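Local coordinates for AbiQ (Lactococcus lactis, PDB 4GLK), which acts as the toxin of a type III toxin-antitoxin system, an endoribonuclease that is neutralised by its cognate RNA antitoxin AntiQ, at residues N45-L50 / I93-S98. The protein carries 1 engineered substitution. Residues are numbered along the deposited sequence; the frame is centred on the assembly and turned at random.
Sequences NYFIPL and IPVPDS
Phe47 and Ile93 form an antiparallel hydrogen-bonded pair, with Phe47 N to Ile93 O and Ile93 N to Phe47 O both 3.0 Å, and the pairing runs on through the non-hydrogen-bonded pair Tyr46-Pro94 to a hydrogen bond from Val95 N to Asn45 O (3.0 Å; N-H...O angle 163°). Pro94, which has no N-H to give, falls at a position where the pairing with 45-50 needs none, and its ring lies alongside the Tyr46 side chain. Pro94 CB sits over the face of the tyrosine ring, 4.2 Å from its centroid, a CH-pi contact. On the face carrying Phe47 and Ile93, the Phe47 side chain is crossed by Val95 at about a right angle; having CG1 anti to the backbone N (chi1 -178°) puts Val95 CG2 3.8 Å from Phe47 CD2. Beyond the Val95-Asn45 bond, water joins the two segments: one molecule links Asn45 N to Val95 O, and a second links Val95 O, Asn45 ND2 and Asp97 OD1. This is antiparallel pairing of neighbouring strands in the ToxN/AbiQ toxin domain, where strand 45-52 lies between 79-94 and 33-40; Tyr46 OH reaches Glu159 of helix 155-166, whereas Ile93 packs on Ile13 and Leu16 of helix 10-16.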
loop_
_atom_site.group_PDB
_atom_site.type_symbol
_atom_site.label_atom_id
_atom_site.label_comp_id
_atom_site.label_asym_id
_atom_site.label_seq_id
_atom_site.Cartn_x
_atom_site.Cartn_y
_atom_site.Cartn_z
ATOM N N ASN A 45 -6.679 -0.650 10.241
ATOM C CA ASN A 45 -5.312 -0.301 9.887
ATOM C C ASN A 45 -5.134 -0.553 8.405
ATOM O O ASN A 45 -5.428 -1.642 7.927
ATOM C CB ASN A 45 -4.313 -1.086 10.708
ATOM C CG ASN A 45 -4.295 -0.717 12.178
ATOM O OD1 ASN A 45 -4.320 0.465 12.575
ATOM N ND2 ASN A 45 -4.216 -1.733 13.012
ATOM N N TYR A 46 -4.706 0.480 7.685
ATOM C CA TYR A 46 -4.525 0.482 6.239
ATOM C C TYR A 46 -3.090 0.294 5.831
ATOM O O TYR A 46 -2.184 0.912 6.383
ATOM C CB TYR A 46 -5.082 1.771 5.649
ATOM C CG TYR A 46 -6.548 1.656 5.318
ATOM C CD1 TYR A 46 -7.524 1.862 6.292
ATOM C CD2 TYR A 46 -6.963 1.282 4.042
ATOM C CE1 TYR A 46 -8.878 1.747 5.991
ATOM C CE2 TYR A 46 -8.312 1.166 3.730
ATOM C CZ TYR A 46 -9.265 1.400 4.706
ATOM O OH TYR A 46 -10.576 1.231 4.379
ATOM N N PHE A 47 -2.898 -0.580 4.858
ATOM C CA PHE A 47 -1.598 -0.938 4.319
ATOM C C PHE A 47 -1.567 -0.701 2.816
ATOM O O PHE A 47 -2.501 -1.085 2.136
ATOM C CB PHE A 47 -1.279 -2.399 4.690
ATOM C CG PHE A 47 -1.192 -2.553 6.198
ATOM C CD1 PHE A 47 0.016 -2.380 6.859
ATOM C CD2 PHE A 47 -2.336 -2.770 6.961
ATOM C CE1 PHE A 47 0.085 -2.419 8.252
ATOM C CE2 PHE A 47 -2.263 -2.832 8.354
ATOM C CZ PHE A 47 -1.050 -2.669 8.988
ATOM N N ILE A 48 -0.504 -0.035 2.316
ATOM C CA ILE A 48 -0.298 0.294 0.899
ATOM C C ILE A 48 0.636 -0.732 0.244
ATOM O O ILE A 48 1.741 -0.978 0.761
ATOM C CB ILE A 48 0.273 1.725 0.720
ATOM C CG1 ILE A 48 -0.571 2.780 1.454
ATOM C CG2 ILE A 48 0.387 2.107 -0.758
ATOM C CD1 ILE A 48 0.008 4.183 1.408
ATOM N N PRO A 49 0.264 -1.289 -0.926
ATOM C CA PRO A 49 1.219 -2.156 -1.628
ATOM C C PRO A 49 2.318 -1.293 -2.269
ATOM O O PRO A 49 2.070 -0.184 -2.702
ATOM C CB PRO A 49 0.359 -2.890 -2.653
ATOM C CG PRO A 49 -0.802 -1.964 -2.907
ATOM C CD PRO A 49 -0.978 -1.088 -1.703
ATOM N N LEU A 50 3.544 -1.794 -2.250
ATOM C CA LEU A 50 4.727 -1.123 -2.766
ATOM C C LEU A 50 5.189 -1.865 -4.019
ATOM O O LEU A 50 5.258 -3.104 -4.001
ATOM C CB LEU A 50 5.824 -1.169 -1.665
ATOM C CG LEU A 50 7.252 -0.675 -2.005
ATOM C CD1 LEU A 50 7.829 0.167 -0.869
ATOM C CD2 LEU A 50 8.193 -1.872 -2.236
ATOM N N ILE A 93 -5.448 -1.286 1.557
ATOM C CA ILE A 93 -6.483 -2.154 2.093
ATOM C C ILE A 93 -6.510 -2.174 3.604
ATOM O O ILE A 93 -5.452 -2.091 4.249
ATOM C CB ILE A 93 -6.299 -3.627 1.542
ATOM C CG1 ILE A 93 -4.866 -4.169 1.810
ATOM C CG2 ILE A 93 -6.718 -3.763 0.046
ATOM C CD1 ILE A 93 -4.675 -5.703 1.646
ATOM N N PRO A 94 -7.706 -2.414 4.197
ATOM C CA PRO A 94 -7.761 -2.623 5.646
ATOM C C PRO A 94 -7.362 -4.080 5.930
ATOM O O PRO A 94 -7.815 -5.007 5.237
ATOM C CB PRO A 94 -9.231 -2.345 5.978
ATOM C CG PRO A 94 -9.971 -2.748 4.753
ATOM C CD PRO A 94 -9.043 -2.574 3.580
ATOM N N VAL A 95 -6.474 -4.287 6.907
ATOM C CA VAL A 95 -6.017 -5.639 7.236
ATOM C C VAL A 95 -6.229 -5.902 8.728
ATOM O O VAL A 95 -5.674 -5.172 9.559
ATOM C CB VAL A 95 -4.528 -5.918 6.820
ATOM C CG1 VAL A 95 -4.122 -7.366 7.150
ATOM C CG2 VAL A 95 -4.292 -5.624 5.345
ATOM N N PRO A 96 -6.994 -6.957 9.089
ATOM C CA PRO A 96 -7.152 -7.288 10.525
ATOM C C PRO A 96 -5.798 -7.719 11.080
ATOM O O PRO A 96 -4.963 -8.227 10.333
ATOM C CB PRO A 96 -8.126 -8.472 10.514
ATOM C CG PRO A 96 -8.727 -8.493 9.143
ATOM C CD PRO A 96 -7.683 -7.939 8.231
ATOM N N ASP A 97 -5.563 -7.480 12.371
ATOM C CA ASP A 97 -4.318 -7.828 13.057
ATOM C C ASP A 97 -3.812 -9.263 12.767
ATOM O O ASP A 97 -2.611 -9.467 12.615
ATOM C CB ASP A 97 -4.481 -7.619 14.575
ATOM C CG ASP A 97 -4.733 -6.186 15.022
ATOM O OD1 ASP A 97 -3.963 -5.282 14.605
ATOM O OD2 ASP A 97 -5.670 -5.972 15.830
ATOM N N SER A 98 -4.730 -10.239 12.704
ATOM C CA SER A 98 -4.427 -11.661 12.493
ATOM C C SER A 98 -3.826 -12.013 11.140
ATOM O O SER A 98 -3.133 -13.033 11.028
ATOM C CB SER A 98 -5.681 -12.500 12.708
ATOM O OG SER A 98 -6.662 -12.182 11.734
HETATM O O HOH W 1 -7.508 -3.463 10.720
HETATM O O HOH W 2 -4.615 -4.232 11.891
#